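Local coordinates for protein D-alanyl-D-alanine carboxypeptidase DacB2 (Mycobacterium tuberculosis H37Rv, PDB 4RYE) that probably trims the terminal D-alanine from peptidoglycan stem peptides as a serine-type D,D-carboxypeptidase, active in vitro on a D-Ala-D-Ala pentapeptide, at residues Pro45-Leu53 / Thr136-Leu144; Ser153-Phe162 / Arg229-Gly237. All coordinates share one frame; numbering follows the deposited sequence.

Contact 1: residues Pro45-Leu53 / Thr136-Leu144; sequences PASTIKVLL and THATTPSGL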
loop_
_atom_site.group_PDB
_atom_site.type_symbol
_atom_site.label_atom_id
_atom_site.label_comp_id
_atom_site.label_asym_id
_atom_site.label_seq_id
_atom_site.Cartn_x
_atom_site.Cartn_y
_atom_site.Cartn_z
ATOM N N PRO A 45 -7.007 -0.757 7.408
ATOM C CA PRO A 45 -6.201 -0.747 6.187
ATOM C C PRO A 45 -5.430 -2.038 5.913
ATOM O O PRO A 45 -4.995 -2.237 4.776
ATOM C CB PRO A 45 -5.205 0.377 6.462
ATOM C CG PRO A 45 -4.989 0.315 7.949
ATOM C CD PRO A 45 -6.371 0.008 8.498
ATOM N N ALA A 46 -5.266 -2.897 6.919
ATOM C CA ALA A 46 -4.349 -4.029 6.806
ATOM C C ALA A 46 -3.008 -3.553 6.240
ATOM O O ALA A 46 -2.569 -2.444 6.539
ATOM C CB ALA A 46 -4.946 -5.142 5.940
ATOM N N SER A 47 -2.383 -4.378 5.401
ATOM C CA SER A 47 -1.014 -4.128 4.939
ATOM C C SER A 47 -0.851 -2.916 4.020
ATOM O O SER A 47 0.275 -2.537 3.708
ATOM C CB SER A 47 -0.434 -5.376 4.251
ATOM O OG SER A 47 0.056 -6.317 5.190
ATOM N N THR A 48 -1.943 -2.304 3.571
ATOM C CA THR A 48 -1.782 -1.056 2.818
ATOM C C THR A 48 -1.080 0.002 3.667
ATOM O O THR A 48 -0.393 0.879 3.141
ATOM C CB THR A 48 -3.114 -0.491 2.289
ATOM O OG1 THR A 48 -4.002 -0.222 3.387
ATOM C CG2 THR A 48 -3.749 -1.457 1.297
ATOM N N ILE A 49 -1.240 -0.095 4.985
ATOM C CA ILE A 49 -0.599 0.848 5.897
ATOM C C ILE A 49 0.928 0.720 5.868
ATOM O O ILE A 49 1.635 1.625 6.307
ATOM C CB ILE A 49 -1.132 0.708 7.346
ATOM C CG1 ILE A 49 -1.131 2.061 8.065
ATOM C CG2 ILE A 49 -0.313 -0.301 8.135
ATOM C CD1 ILE A 49 -2.055 3.095 7.455
ATOM N N LYS A 50 1.444 -0.386 5.328
ATOM C CA LYS A 50 2.898 -0.518 5.158
ATOM C C LYS A 50 3.477 0.559 4.240
ATOM O O LYS A 50 4.658 0.875 4.322
ATOM C CB LYS A 50 3.277 -1.913 4.636
ATOM C CG LYS A 50 3.101 -3.049 5.656
ATOM C CD LYS A 50 3.484 -4.381 5.012
ATOM C CE LYS A 50 3.620 -5.511 6.028
ATOM N NZ LYS A 50 2.297 -6.059 6.401
ATOM N N VAL A 51 2.657 1.118 3.359
ATOM C CA VAL A 51 3.108 2.232 2.522
ATOM C C VAL A 51 3.447 3.449 3.385
ATOM O O VAL A 51 4.434 4.159 3.145
ATOM C CB VAL A 51 2.038 2.621 1.471
ATOM C CG1 VAL A 51 2.511 3.808 0.640
ATOM C CG2 VAL A 51 1.714 1.432 0.559
ATOM N N LEU A 52 2.623 3.698 4.390
ATOM C CA LEU A 52 2.880 4.773 5.336
ATOM C C LEU A 52 4.155 4.509 6.145
ATOM O O LEU A 52 4.932 5.423 6.403
ATOM C CB LEU A 52 1.678 4.940 6.263
ATOM C CG LEU A 52 1.689 6.143 7.201
ATOM C CD1 LEU A 52 1.838 7.424 6.386
ATOM C CD2 LEU A 52 0.416 6.159 8.038
ATOM N N LEU A 53 4.383 3.260 6.540
ATOM C CA LEU A 53 5.641 2.918 7.215
ATOM C C LEU A 53 6.820 3.176 6.279
ATOM O O LEU A 53 7.840 3.722 6.693
ATOM C CB LEU A 53 5.636 1.449 7.662
ATOM C CG LEU A 53 6.969 0.917 8.202
ATOM C CD1 LEU A 53 7.403 1.679 9.436
ATOM C CD2 LEU A 53 6.848 -0.575 8.503
ATOM N N THR A 136 -6.784 8.795 8.915
ATOM C CA THR A 136 -5.907 7.639 9.031
ATOM C C THR A 136 -5.284 7.523 10.414
ATOM O O THR A 136 -4.740 8.481 10.944
ATOM C CB THR A 136 -4.821 7.686 7.965
ATOM O OG1 THR A 136 -5.456 7.633 6.684
ATOM C CG2 THR A 136 -3.885 6.492 8.094
ATOM N N HIS A 137 -5.361 6.332 10.990
ATOM C CA HIS A 137 -4.762 6.087 12.292
ATOM C C HIS A 137 -4.143 4.704 12.284
ATOM O O HIS A 137 -4.851 3.702 12.171
ATOM C CB HIS A 137 -5.829 6.169 13.387
ATOM C CG HIS A 137 -5.300 5.909 14.764
ATOM N ND1 HIS A 137 -4.436 6.772 15.405
ATOM C CD2 HIS A 137 -5.501 4.876 15.618
ATOM C CE1 HIS A 137 -4.133 6.286 16.598
ATOM N NE2 HIS A 137 -4.764 5.138 16.752
ATOM N N ALA A 138 -2.818 4.651 12.381
ATOM C CA ALA A 138 -2.111 3.375 12.475
ATOM C C ALA A 138 -2.093 2.924 13.923
ATOM O O ALA A 138 -2.043 3.754 14.832
ATOM C CB ALA A 138 -0.699 3.522 11.966
ATOM N N THR A 139 -2.136 1.610 14.136
ATOM C CA THR A 139 -1.990 1.033 15.464
ATOM C C THR A 139 -0.792 0.091 15.514
ATOM O O THR A 139 -0.296 -0.222 16.594
ATOM C CB THR A 139 -3.233 0.240 15.902
ATOM O OG1 THR A 139 -3.477 -0.816 14.965
ATOM C CG2 THR A 139 -4.463 1.148 16.000
ATOM N N THR A 140 -0.350 -0.381 14.347
ATOM C CA THR A 140 0.866 -1.201 14.237
ATOM C C THR A 140 1.640 -0.801 12.984
ATOM O O THR A 140 1.061 -0.261 12.043
ATOM C CB THR A 140 0.558 -2.709 14.106
ATOM O OG1 THR A 140 -0.175 -2.942 12.895
ATOM C CG2 THR A 140 -0.227 -3.229 15.312
ATOM N N PRO A 141 2.951 -1.075 12.957
ATOM C CA PRO A 141 3.722 -0.794 11.738
ATOM C C PRO A 141 3.311 -1.677 10.564
ATOM O O PRO A 141 3.461 -1.259 9.415
ATOM C CB PRO A 141 5.160 -1.128 12.151
ATOM C CG PRO A 141 5.179 -0.944 13.657
ATOM C CD PRO A 141 3.819 -1.404 14.108
ATOM N N SER A 142 2.786 -2.867 10.845
ATOM C CA SER A 142 2.516 -3.855 9.789
ATOM C C SER A 142 1.086 -3.828 9.246
ATOM O O SER A 142 0.833 -4.314 8.138
ATOM C CB SER A 142 2.808 -5.255 10.307
ATOM O OG SER A 142 1.877 -5.597 11.317
ATOM N N GLY A 143 0.153 -3.290 10.032
ATOM C CA GLY A 143 -1.256 -3.314 9.664
ATOM C C GLY A 143 -1.980 -4.469 10.323
ATOM O O GLY A 143 -3.189 -4.642 10.163
ATOM N N LEU A 144 -1.235 -5.278 11.063
ATOM C CA LEU A 144 -1.845 -6.322 11.873
ATOM C C LEU A 144 -2.665 -5.644 12.959
ATOM O O LEU A 144 -2.405 -4.487 13.301
ATOM C CB LEU A 144 -0.768 -7.201 12.509
ATOM C CG LEU A 144 -0.026 -8.163 11.580
ATOM C CD1 LEU A 144 1.114 -8.862 12.313
ATOM C CD2 LEU A 144 -1.001 -9.182 11.032
HETATM O O HOH W 1 -5.480 -3.210 9.807
#
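The SxxK motif of the penicillin-binding protein active site, Ser47 to Lys50 at the start of helix 50-60, is met here by the loop 136-144. Lys50 reaches the loop through a chain that is extended until a bend at its last torsion (chi4 80°), which turns NZ onto Ser142 O at 2.9 Å, in the carbonyl plane and on a lone pair. Lys50 NZ also donates to Ser47 OG at 2.6 Å, which joins the proton acceptor inferred by similarity to the serine expected to form the acyl-ester; Asn104 OD1 takes another bond from it. Ser47 OG also bonds to Ser102 OG. Beside these polar groups Ile49 packs on the loop: CG2 lies 3.5 Å from Gly143 CA, CG1 faces Ala138 CB, and CD1 passes Thr136 CG2. Further along the helix Leu53 CD2 packs on Pro141 CB. Gly143, at a positive phi of 97°, brings its CA to 3.5 Å from Ala46 O in a CA-H...O contact. A water joins the two segments here, accepting from Ala46 N at 2.9 Å and lying 2.7 Å from Gly143 O.

Contact 2: residues Ser153-Phe162 / Arg229-Gly237; sequences STAHDLVVIF and RLVIAMMYG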
loop_
_atom_site.group_PDB
_atom_site.type_symbol
_atom_site.label_atom_id
_atom_site.label_comp_id
_atom_site.label_asym_id
_atom_site.label_seq_id
_atom_site.Cartn_x
_atom_site.Cartn_y
_atom_site.Cartn_z
ATOM N N SER A 153 -8.181 3.661 7.875
ATOM C CA SER A 153 -7.887 4.620 6.812
ATOM C C SER A 153 -9.115 4.718 5.915
ATOM O O SER A 153 -10.141 4.094 6.191
ATOM C CB SER A 153 -6.640 4.212 6.012
ATOM O OG SER A 153 -6.203 5.302 5.195
ATOM N N THR A 154 -9.020 5.504 4.850
ATOM C CA THR A 154 -10.125 5.629 3.906
ATOM C C THR A 154 -9.521 5.474 2.527
ATOM O O THR A 154 -8.300 5.618 2.372
ATOM C CB THR A 154 -10.834 6.995 4.009
ATOM O OG1 THR A 154 -9.911 8.044 3.671
ATOM C CG2 THR A 154 -11.377 7.225 5.435
ATOM N N ALA A 155 -10.349 5.165 1.535
ATOM C CA ALA A 155 -9.867 5.074 0.159
ATOM C C ALA A 155 -9.186 6.384 -0.244
ATOM O O ALA A 155 -8.112 6.386 -0.848
ATOM C CB ALA A 155 -11.021 4.741 -0.793
ATOM N N HIS A 156 -9.810 7.499 0.121
ATOM C CA HIS A 156 -9.229 8.819 -0.104
ATOM C C HIS A 156 -7.854 8.965 0.550
ATOM O O HIS A 156 -6.879 9.336 -0.117
ATOM C CB HIS A 156 -10.184 9.912 0.397
ATOM C CG HIS A 156 -9.567 11.272 0.451
ATOM N ND1 HIS A 156 -8.778 11.694 1.506
ATOM C CD2 HIS A 156 -9.618 12.312 -0.417
ATOM C CE1 HIS A 156 -8.376 12.933 1.284
ATOM N NE2 HIS A 156 -8.874 13.332 0.128
ATOM N N ASP A 157 -7.753 8.688 1.849
ATOM C CA ASP A 157 -6.448 8.801 2.503
ATOM C C ASP A 157 -5.398 7.852 1.924
ATOM O O ASP A 157 -4.221 8.205 1.840
ATOM C CB ASP A 157 -6.549 8.568 4.015
ATOM C CG ASP A 157 -7.149 9.746 4.749
ATOM O OD1 ASP A 157 -7.703 10.645 4.080
ATOM O OD2 ASP A 157 -7.081 9.767 6.005
ATOM N N LEU A 158 -5.806 6.640 1.549
ATOM C CA LEU A 158 -4.847 5.695 0.980
ATOM C C LEU A 158 -4.195 6.238 -0.302
ATOM O O LEU A 158 -2.985 6.113 -0.476
ATOM C CB LEU A 158 -5.478 4.307 0.742
ATOM C CG LEU A 158 -5.783 3.482 1.996
ATOM C CD1 LEU A 158 -6.381 2.118 1.610
ATOM C CD2 LEU A 158 -4.520 3.292 2.827
ATOM N N VAL A 159 -4.977 6.839 -1.193
ATOM C CA VAL A 159 -4.388 7.374 -2.427
ATOM C C VAL A 159 -3.570 8.630 -2.151
ATOM O O VAL A 159 -2.601 8.905 -2.847
ATOM C CB VAL A 159 -5.416 7.599 -3.581
ATOM C CG1 VAL A 159 -6.103 6.288 -3.944
ATOM C CG2 VAL A 159 -6.453 8.678 -3.247
ATOM N N VAL A 160 -3.956 9.384 -1.130
ATOM C CA VAL A 160 -3.172 10.538 -0.719
ATOM C C VAL A 160 -1.811 10.065 -0.227
ATOM O O VAL A 160 -0.762 10.639 -0.562
ATOM C CB VAL A 160 -3.914 11.342 0.375
ATOM C CG1 VAL A 160 -2.980 12.365 1.036
ATOM C CG2 VAL A 160 -5.150 12.038 -0.234
ATOM N N ILE A 161 -1.815 9.000 0.558
ATOM C CA ILE A 161 -0.559 8.459 1.081
ATOM C C ILE A 161 0.269 7.841 -0.046
ATOM O O ILE A 161 1.483 8.056 -0.130
ATOM C CB ILE A 161 -0.836 7.425 2.204
ATOM C CG1 ILE A 161 -1.266 8.158 3.480
ATOM C CG2 ILE A 161 0.393 6.559 2.481
ATOM C CD1 ILE A 161 -2.088 7.315 4.461
ATOM N N PHE A 162 -0.384 7.093 -0.931
ATOM C CA PHE A 162 0.332 6.469 -2.039
ATOM C C PHE A 162 0.925 7.483 -3.019
ATOM O O PHE A 162 1.980 7.257 -3.620
ATOM C CB PHE A 162 -0.580 5.515 -2.800
ATOM C CG PHE A 162 0.171 4.453 -3.543
ATOM C CD1 PHE A 162 0.665 3.348 -2.873
ATOM C CD2 PHE A 162 0.391 4.557 -4.907
ATOM C CE1 PHE A 162 1.365 2.355 -3.552
ATOM C CE2 PHE A 162 1.094 3.571 -5.598
ATOM C CZ PHE A 162 1.582 2.468 -4.915
ATOM N N ARG A 229 -1.682 9.531 -15.372
ATOM C CA ARG A 229 -1.335 8.578 -14.332
ATOM C C ARG A 229 -2.436 8.562 -13.277
ATOM O O ARG A 229 -2.858 9.612 -12.789
ATOM C CB ARG A 229 0.033 8.937 -13.743
ATOM C CG ARG A 229 1.108 9.119 -14.832
ATOM C CD ARG A 229 2.527 9.082 -14.280
ATOM N NE ARG A 229 2.825 10.243 -13.447
ATOM C CZ ARG A 229 4.000 10.448 -12.856
ATOM N NH1 ARG A 229 4.977 9.568 -13.006
ATOM N NH2 ARG A 229 4.200 11.527 -12.115
ATOM N N LEU A 230 -2.905 7.367 -12.939
ATOM C CA LEU A 230 -4.030 7.229 -12.027
ATOM C C LEU A 230 -3.612 6.490 -10.777
ATOM O O LEU A 230 -2.688 5.683 -10.798
ATOM C CB LEU A 230 -5.187 6.471 -12.689
ATOM C CG LEU A 230 -5.858 7.103 -13.923
ATOM C CD1 LEU A 230 -6.982 6.212 -14.451
ATOM C CD2 LEU A 230 -6.392 8.512 -13.622
ATOM N N VAL A 231 -4.327 6.753 -9.692
ATOM C CA VAL A 231 -4.097 6.040 -8.459
ATOM C C VAL A 231 -5.459 5.597 -7.930
ATOM O O VAL A 231 -6.435 6.352 -7.988
ATOM C CB VAL A 231 -3.312 6.907 -7.449
ATOM C CG1 VAL A 231 -4.037 8.218 -7.170
ATOM C CG2 VAL A 231 -3.055 6.147 -6.152
ATOM N N ILE A 232 -5.542 4.359 -7.464
ATOM C CA ILE A 232 -6.813 3.864 -6.947
ATOM C C ILE A 232 -6.589 3.230 -5.599
ATOM O O ILE A 232 -5.466 2.853 -5.256
ATOM C CB ILE A 232 -7.457 2.811 -7.870
ATOM C CG1 ILE A 232 -6.601 1.544 -7.909
ATOM C CG2 ILE A 232 -7.690 3.377 -9.265
ATOM C CD1 ILE A 232 -7.247 0.375 -8.666
ATOM N N ALA A 233 -7.665 3.132 -4.828
ATOM C CA ALA A 233 -7.651 2.351 -3.598
ATOM C C ALA A 233 -8.980 1.638 -3.477
ATOM O O ALA A 233 -10.001 2.122 -3.967
ATOM C CB ALA A 233 -7.387 3.236 -2.383
HETATM N N MSE A 234 -8.959 0.470 -2.855
HETATM C CA MSE A 234 -10.143 -0.350 -2.701
HETATM C C MSE A 234 -10.083 -0.940 -1.301
HETATM O O MSE A 234 -9.034 -1.420 -0.882
HETATM C CB MSE A 234 -10.129 -1.464 -3.750
HETATM C CG MSE A 234 -10.282 -0.959 -5.171
HETATM SE SE MSE A 234 -9.558 -2.204 -6.502
HETATM C CE MSE A 234 -10.448 -3.835 -5.921
HETATM N N MSE A 235 -11.183 -0.876 -0.560
HETATM C CA MSE A 235 -11.175 -1.378 0.809
HETATM C C MSE A 235 -12.354 -2.282 1.113
HETATM O O MSE A 235 -13.387 -2.242 0.428
HETATM C CB MSE A 235 -11.185 -0.225 1.823
HETATM C CG MSE A 235 -10.169 0.874 1.598
HETATM SE SE MSE A 235 -10.115 2.039 3.185
HETATM C CE MSE A 235 -9.005 0.917 4.352
ATOM N N TYR A 236 -12.187 -3.086 2.160
ATOM C CA TYR A 236 -13.282 -3.826 2.773
ATOM C C TYR A 236 -14.046 -4.721 1.799
ATOM O O TYR A 236 -15.279 -4.684 1.743
ATOM C CB TYR A 236 -14.241 -2.856 3.466
ATOM C CG TYR A 236 -15.012 -3.496 4.580
ATOM C CD1 TYR A 236 -14.354 -4.021 5.681
ATOM C CD2 TYR A 236 -16.392 -3.581 4.536
ATOM C CE1 TYR A 236 -15.055 -4.615 6.715
ATOM C CE2 TYR A 236 -17.104 -4.170 5.561
ATOM C CZ TYR A 236 -16.429 -4.688 6.649
ATOM O OH TYR A 236 -17.128 -5.281 7.678
ATOM N N GLY A 237 -13.319 -5.538 1.046
ATOM C CA GLY A 237 -13.949 -6.358 0.029
ATOM C C GLY A 237 -13.691 -7.836 0.181
ATOM O O GLY A 237 -12.674 -8.244 0.746
#
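Met235, a selenomethionine, comes off strand 228-237 of the central antiparallel sheet and runs up against the first turn of helix 155-166, in the packing of helix on sheet seen across the penicillin-binding protein and beta-lactamase clan. From CB, which points toward the helix, the chain takes Met235 CG to 4.0 Å from Leu158 CD1. Met235 SE then sits against backbone, 3.5 Å from both Ala155 N and Thr154 C. With chi3 at 79° Met235 CE turns aside and ends beside Ser153 O and, tip to tip, Leu158 CD1. The helix start carries its own cap: Thr154 OG1 accepts from Asp157 N at 2.9 Å.

Next down the strand comes Ala233, whose small CB lets the helix close in; Ala233 CB touches Ala155 O at 3.6 Å and is met by Leu158 CB and Val159 CG1. Helix and strand run at 139° to each other, their segment axes approaching to 7.4 Å. Val159 CG1 lies over the strand backbone, 3.5 Å from Ile232 C. No hydrogen bond crosses between the two segments, so apolar packing joins them. Strand 22-27 shares the interface, Ile24 touching both Ala155 and Val159, while Ile232 and Met234 point away and meet helix 246-259 instead. At the far end Val231 sends CG2, anti to its own N, between Val159 and Phe162, and this Val231 methyl stands 4.0 Å from Phe162 CD2.

How the contacts relate
Both contacts are buried, yet their chemistry differs. Contact 1 joins a loop to the start of helix 50-60 and carries active-site polar groups beside its apolar patch; contact 2 lays helix 155-166 on the central sheet, has no hydrogen bond between its segments and packs mainly through apolar side chains. They share no segment, follow one another along the chain, and have centres about 13 Å apart. Even so they touch: Thr136 OG1 of contact 1 probably hydrogen-bonds to Asp157 OD2 (2.8 Å) and Ser153 OG (2.9 Å) of contact 2, linking the loop to the helix start. Packing adds Pro45 CA against Met235 CE, and Thr48 OG1 against Leu158 CD2 at 3.6 Å.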